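Long-range contacts in ATP grasp ligase (Microcystis aeruginosa MRC, PDB 5IG9), which probably catalyses ATP-dependent ligation of carboxylate groups, consistent with an ATP-grasp enzyme that closes side-chain rings in microviridin precursor peptides: residues Q126-V131 with F292-P297; A213-I218 with I230-L235. One frame throughout, in Å; residues are numbered along the deposited sequence.

Interaction 1 of 2, residues Q126-V131 with F292-P297; sequences QLQLQV and FLEINP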
# COMPACT_ATOMS: atom_id res chain seq x y z
N GLN A 126 3.48 -12.53 -4.56
CA GLN A 126 2.86 -13.85 -4.49
C GLN A 126 1.62 -13.92 -5.37
O GLN A 126 1.34 -14.98 -5.95
CB GLN A 126 2.50 -14.19 -3.05
CG GLN A 126 1.95 -15.59 -2.87
CD GLN A 126 1.42 -15.84 -1.47
OE1 GLN A 126 1.76 -15.13 -0.53
NE2 GLN A 126 0.55 -16.84 -1.34
N LEU A 127 0.87 -12.82 -5.49
CA LEU A 127 -0.29 -12.81 -6.37
C LEU A 127 0.11 -12.74 -7.83
O LEU A 127 -0.59 -13.28 -8.69
CB LEU A 127 -1.20 -11.64 -6.01
CG LEU A 127 -2.50 -11.50 -6.80
CD1 LEU A 127 -3.42 -12.69 -6.56
CD2 LEU A 127 -3.19 -10.20 -6.42
N GLN A 128 1.23 -12.08 -8.14
CA GLN A 128 1.72 -12.05 -9.51
C GLN A 128 1.97 -13.47 -10.03
O GLN A 128 1.45 -13.86 -11.08
CB GLN A 128 3.01 -11.23 -9.60
CG GLN A 128 2.87 -9.77 -9.20
CD GLN A 128 4.18 -9.03 -9.38
OE1 GLN A 128 5.13 -9.58 -9.94
NE2 GLN A 128 4.24 -7.79 -8.92
N LEU A 129 2.76 -14.25 -9.28
CA LEU A 129 3.11 -15.59 -9.72
C LEU A 129 1.88 -16.48 -9.82
O LEU A 129 1.73 -17.26 -10.77
CB LEU A 129 4.13 -16.20 -8.76
CG LEU A 129 5.39 -15.36 -8.51
CD1 LEU A 129 6.18 -15.90 -7.33
CD2 LEU A 129 6.25 -15.30 -9.75
N GLN A 130 0.97 -16.37 -8.85
CA GLN A 130 -0.24 -17.20 -8.86
C GLN A 130 -1.13 -16.87 -10.05
O GLN A 130 -1.68 -17.78 -10.69
CB GLN A 130 -1.00 -17.01 -7.55
CG GLN A 130 -2.42 -17.53 -7.57
CD GLN A 130 -3.04 -17.50 -6.19
OE1 GLN A 130 -2.63 -18.24 -5.29
NE2 GLN A 130 -4.04 -16.64 -6.02
N VAL A 131 -1.30 -15.59 -10.36
CA VAL A 131 -2.15 -15.21 -11.49
C VAL A 131 -1.48 -15.58 -12.80
O VAL A 131 -2.14 -16.03 -13.74
CB VAL A 131 -2.50 -13.71 -11.42
CG1 VAL A 131 -3.16 -13.26 -12.71
CG2 VAL A 131 -3.41 -13.45 -10.23
N PHE A 292 8.02 -17.10 -16.15
CA PHE A 292 7.68 -15.77 -15.65
C PHE A 292 8.30 -15.56 -14.28
O PHE A 292 8.16 -16.41 -13.39
CB PHE A 292 6.16 -15.60 -15.58
CG PHE A 292 5.72 -14.35 -14.87
CD1 PHE A 292 5.66 -13.14 -15.56
CD2 PHE A 292 5.38 -14.36 -13.53
CE1 PHE A 292 5.26 -11.98 -14.92
CE2 PHE A 292 4.99 -13.20 -12.88
CZ PHE A 292 4.93 -12.01 -13.58
N LEU A 293 8.96 -14.42 -14.09
CA LEU A 293 9.58 -14.09 -12.82
C LEU A 293 8.80 -13.01 -12.07
O LEU A 293 8.36 -13.23 -10.94
CB LEU A 293 11.03 -13.65 -13.02
CG LEU A 293 12.04 -14.70 -13.48
CD1 LEU A 293 13.44 -14.11 -13.50
CD2 LEU A 293 11.98 -15.94 -12.60
N GLU A 294 8.62 -11.83 -12.67
CA GLU A 294 8.12 -10.68 -11.94
C GLU A 294 7.62 -9.62 -12.92
O GLU A 294 8.20 -9.45 -14.00
CB GLU A 294 9.21 -10.10 -11.04
CG GLU A 294 8.87 -8.77 -10.38
CD GLU A 294 10.03 -8.23 -9.56
OE1 GLU A 294 10.86 -9.04 -9.11
OE2 GLU A 294 10.11 -7.00 -9.39
N ILE A 295 6.56 -8.93 -12.54
CA ILE A 295 6.13 -7.70 -13.20
C ILE A 295 6.23 -6.56 -12.19
O ILE A 295 5.67 -6.65 -11.08
CB ILE A 295 4.71 -7.81 -13.77
CG1 ILE A 295 4.20 -6.43 -14.21
CG2 ILE A 295 3.76 -8.44 -12.77
CD1 ILE A 295 2.79 -6.45 -14.74
N ASN A 296 6.94 -5.51 -12.56
CA ASN A 296 7.06 -4.33 -11.72
C ASN A 296 6.27 -3.20 -12.35
O ASN A 296 6.69 -2.67 -13.40
CB ASN A 296 8.52 -3.93 -11.53
CG ASN A 296 8.70 -2.80 -10.54
OD1 ASN A 296 7.74 -2.35 -9.91
ND2 ASN A 296 9.94 -2.34 -10.38
N PRO A 297 5.14 -2.78 -11.77
CA PRO A 297 4.32 -1.74 -12.41
C PRO A 297 5.00 -0.39 -12.54
O PRO A 297 4.47 0.48 -13.23
CB PRO A 297 3.09 -1.66 -11.50
CG PRO A 297 3.07 -2.95 -10.74
CD PRO A 297 4.51 -3.31 -10.55
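Gln128 reaches from helix 125-134 to the backbone of Ile295, pinning the helix to strand 290-296, an outermost strand of the five-stranded antiparallel sheet of this ATP-grasp enzyme. The short helix and strand axes pass 8.4 Å apart at 126°, and the glutamine bridges the gap between the two backbones. Its CG lies anti to its own carbonyl carbon (chi1 -62°) and the chain runs out straight beyond, which brings the terminal amide to the backbone of Ile295. There OE1 accepts the nearly straight hydrogen bond from Ile295 N (3.0 Å, 167°), the donor lying well above the plane of the amide carbonyl. NE2 gives a weak, bent bond to Ile295 O at 2.8 Å. The side-chain amide thus meets both the N-H and the C=O of Ile295, the first firmly and the second weakly, while NE2 also donates to Ala122 O at the end of helix 116-122, a bond that probably keeps the amide from turning over. Alongside, CG2 of Ile295 packs on Gln128 CD at 3.5 Å, the two side chains crossing at a slant. The next residue, Leu129, brings its CD2 branch to the Phe292 ring at a slant, 4.0 Å from CE2, and the same methyl lies near Leu293 O. Leu129 also packs on Ser47 of the second subunit, and Leu269 of helix 260-273 and Ile280 of strand 277-284 pack against the phenyl ring. Leu293 and Glu294 form a classic beta bulge opposite Asp281, just ahead of the residue that Gln128 grips. The Phe292 ring folds back along its own strand: Glu294 N stands 3.8 Å above one face, offset toward the rim, and Ile295 CG2 meets the ring edge in plane.

Interaction 2 of 2, residues A213-I218 with I230-L235; sequences ALELRI and INSQQL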
# COMPACT_ATOMS: atom_id res chain seq x y z
N ALA A 213 19.26 -19.65 -20.34
CA ALA A 213 20.08 -19.27 -21.49
C ALA A 213 19.96 -17.78 -21.78
O ALA A 213 20.96 -17.14 -22.13
CB ALA A 213 19.66 -20.07 -22.72
N LEU A 214 18.77 -17.22 -21.61
CA LEU A 214 18.52 -15.82 -21.88
C LEU A 214 17.73 -15.19 -20.74
O LEU A 214 16.95 -15.85 -20.06
CB LEU A 214 17.75 -15.63 -23.20
CG LEU A 214 18.45 -16.01 -24.50
CD1 LEU A 214 17.52 -15.82 -25.68
CD2 LEU A 214 19.73 -15.21 -24.70
N GLU A 215 17.97 -13.89 -20.54
CA GLU A 215 17.16 -13.05 -19.67
C GLU A 215 16.35 -12.09 -20.53
O GLU A 215 16.91 -11.42 -21.41
CB GLU A 215 18.03 -12.28 -18.68
CG GLU A 215 18.67 -13.13 -17.60
CD GLU A 215 19.36 -12.31 -16.53
OE1 GLU A 215 20.43 -11.73 -16.81
OE2 GLU A 215 18.81 -12.23 -15.41
N LEU A 216 15.04 -12.03 -20.29
CA LEU A 216 14.14 -11.17 -21.05
C LEU A 216 13.72 -9.99 -20.19
O LEU A 216 13.35 -10.16 -19.02
CB LEU A 216 12.90 -11.94 -21.52
CG LEU A 216 13.11 -13.22 -22.33
CD1 LEU A 216 11.78 -13.77 -22.80
CD2 LEU A 216 14.02 -12.96 -23.51
N ARG A 217 13.76 -8.79 -20.78
CA ARG A 217 13.21 -7.58 -20.17
C ARG A 217 12.09 -7.08 -21.07
O ARG A 217 12.34 -6.60 -22.17
CB ARG A 217 14.29 -6.52 -19.99
CG ARG A 217 13.79 -5.25 -19.31
CD ARG A 217 13.43 -5.48 -17.85
NE ARG A 217 13.10 -4.24 -17.16
CZ ARG A 217 12.96 -4.13 -15.84
NH1 ARG A 217 13.11 -5.20 -15.07
NH2 ARG A 217 12.67 -2.96 -15.30
N ILE A 218 10.86 -7.19 -20.59
CA ILE A 218 9.67 -6.93 -21.38
C ILE A 218 8.97 -5.70 -20.81
O ILE A 218 8.51 -5.72 -19.66
CB ILE A 218 8.73 -8.14 -21.41
CG1 ILE A 218 9.51 -9.37 -21.86
CG2 ILE A 218 7.53 -7.88 -22.30
CD1 ILE A 218 8.79 -10.67 -21.64
N ILE A 230 19.13 -10.85 -23.43
CA ILE A 230 20.58 -10.82 -23.25
C ILE A 230 21.04 -12.22 -22.86
O ILE A 230 20.38 -12.91 -22.07
CB ILE A 230 21.01 -9.77 -22.21
CG1 ILE A 230 22.53 -9.67 -22.13
CG2 ILE A 230 20.45 -10.10 -20.83
CD1 ILE A 230 23.02 -8.57 -21.22
N ASN A 231 22.17 -12.64 -23.43
CA ASN A 231 22.75 -13.94 -23.11
C ASN A 231 23.57 -13.80 -21.84
O ASN A 231 24.65 -13.19 -21.84
CB ASN A 231 23.61 -14.43 -24.28
CG ASN A 231 24.10 -15.85 -24.09
OD1 ASN A 231 24.67 -16.19 -23.05
ND2 ASN A 231 23.87 -16.69 -25.09
N SER A 232 23.08 -14.37 -20.75
CA SER A 232 23.76 -14.32 -19.47
C SER A 232 24.55 -15.59 -19.17
O SER A 232 25.13 -15.70 -18.08
CB SER A 232 22.76 -14.07 -18.35
OG SER A 232 21.74 -15.06 -18.37
N GLN A 233 24.59 -16.54 -20.11
CA GLN A 233 25.26 -17.80 -19.87
C GLN A 233 26.75 -17.58 -19.62
O GLN A 233 27.47 -17.07 -20.48
CB GLN A 233 25.07 -18.73 -21.07
CG GLN A 233 23.65 -19.20 -21.29
CD GLN A 233 23.55 -20.23 -22.40
OE1 GLN A 233 23.72 -21.42 -22.16
NE2 GLN A 233 23.29 -19.77 -23.62
N GLN A 234 27.19 -17.95 -18.41
CA GLN A 234 28.62 -17.95 -18.13
C GLN A 234 29.33 -19.01 -18.95
O GLN A 234 30.47 -18.80 -19.40
CB GLN A 234 28.85 -18.16 -16.63
CG GLN A 234 30.30 -17.97 -16.19
CD GLN A 234 30.47 -18.11 -14.69
OE1 GLN A 234 29.57 -17.82 -13.91
NE2 GLN A 234 31.65 -18.57 -14.28
N LEU A 235 28.68 -20.15 -19.17
CA LEU A 235 29.16 -21.20 -20.07
C LEU A 235 28.10 -21.40 -21.15
O LEU A 235 27.07 -22.03 -20.91
CB LEU A 235 29.43 -22.50 -19.31
CG LEU A 235 29.66 -23.75 -20.16
CD1 LEU A 235 30.85 -23.57 -21.10
CD2 LEU A 235 29.86 -24.96 -19.27
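Ala213 meets Gln233 at the start of the pairing, its CB 3.8 Å from Gln233 NE2 and its O 3.5 Å from Gln233 CG, so the glutamine chain lies along the alanine. Asn231 fixes the bend that brings Gln233 there: its OD1 accepts from Gln233 N at 3.0 Å, an Asx turn. Losing that acceptor to an alanine here would probably leave Gln233 N without its mate and let the turn, with the glutamine resting on Ala213, shift. Ala213 and Leu214 form a classic beta bulge opposite Val284. Leu214 carries its CG anti to the carbonyl carbon (chi1 -66°), which helps place CD2 3.6 Å from Asn231 CA; Leu214 CA also makes a C-H...O contact with Ile230 O. At Glu215 the backbones lock together: Glu215 N to Ile230 O (3.0 Å, nearly straight) and Ile230 N to Glu215 O (3.1 Å, more bent). On the same side of the sheet Glu215 CB touches Ile230 CG2, while farther out its OE1 comes to 3.6 Å from Ser232 CB. The antiparallel hydrogen-bonded pair of Glu215 and Ile230, at the end far from the turn, belongs to the beta hairpin of strands 214-221 and 224-231.

Past the N-terminal parallel sheet, the chain enters helix 125-134, the first half of interaction 1, and then leaves it for the small antiparallel sheet of strands 142-145, 163-166, 186-187 and 204-208. It returns in strand 214-221 and turns straight back in 224-231, where interaction 2 closes a short loop. Only after helix 260-273 and strand 277-284 does the chain come back to the helix, through strand 290-296, closing interaction 1 round all of this; the loops nest and do not cross. The contact centres are about 19 Å apart, and both reach the same five-stranded sheet. Strand 277-284 separates the hairpin from 290-296, and its Asp281 serves both neighbours, pairing with Arg217 and with the bulge at Leu293 and Glu294.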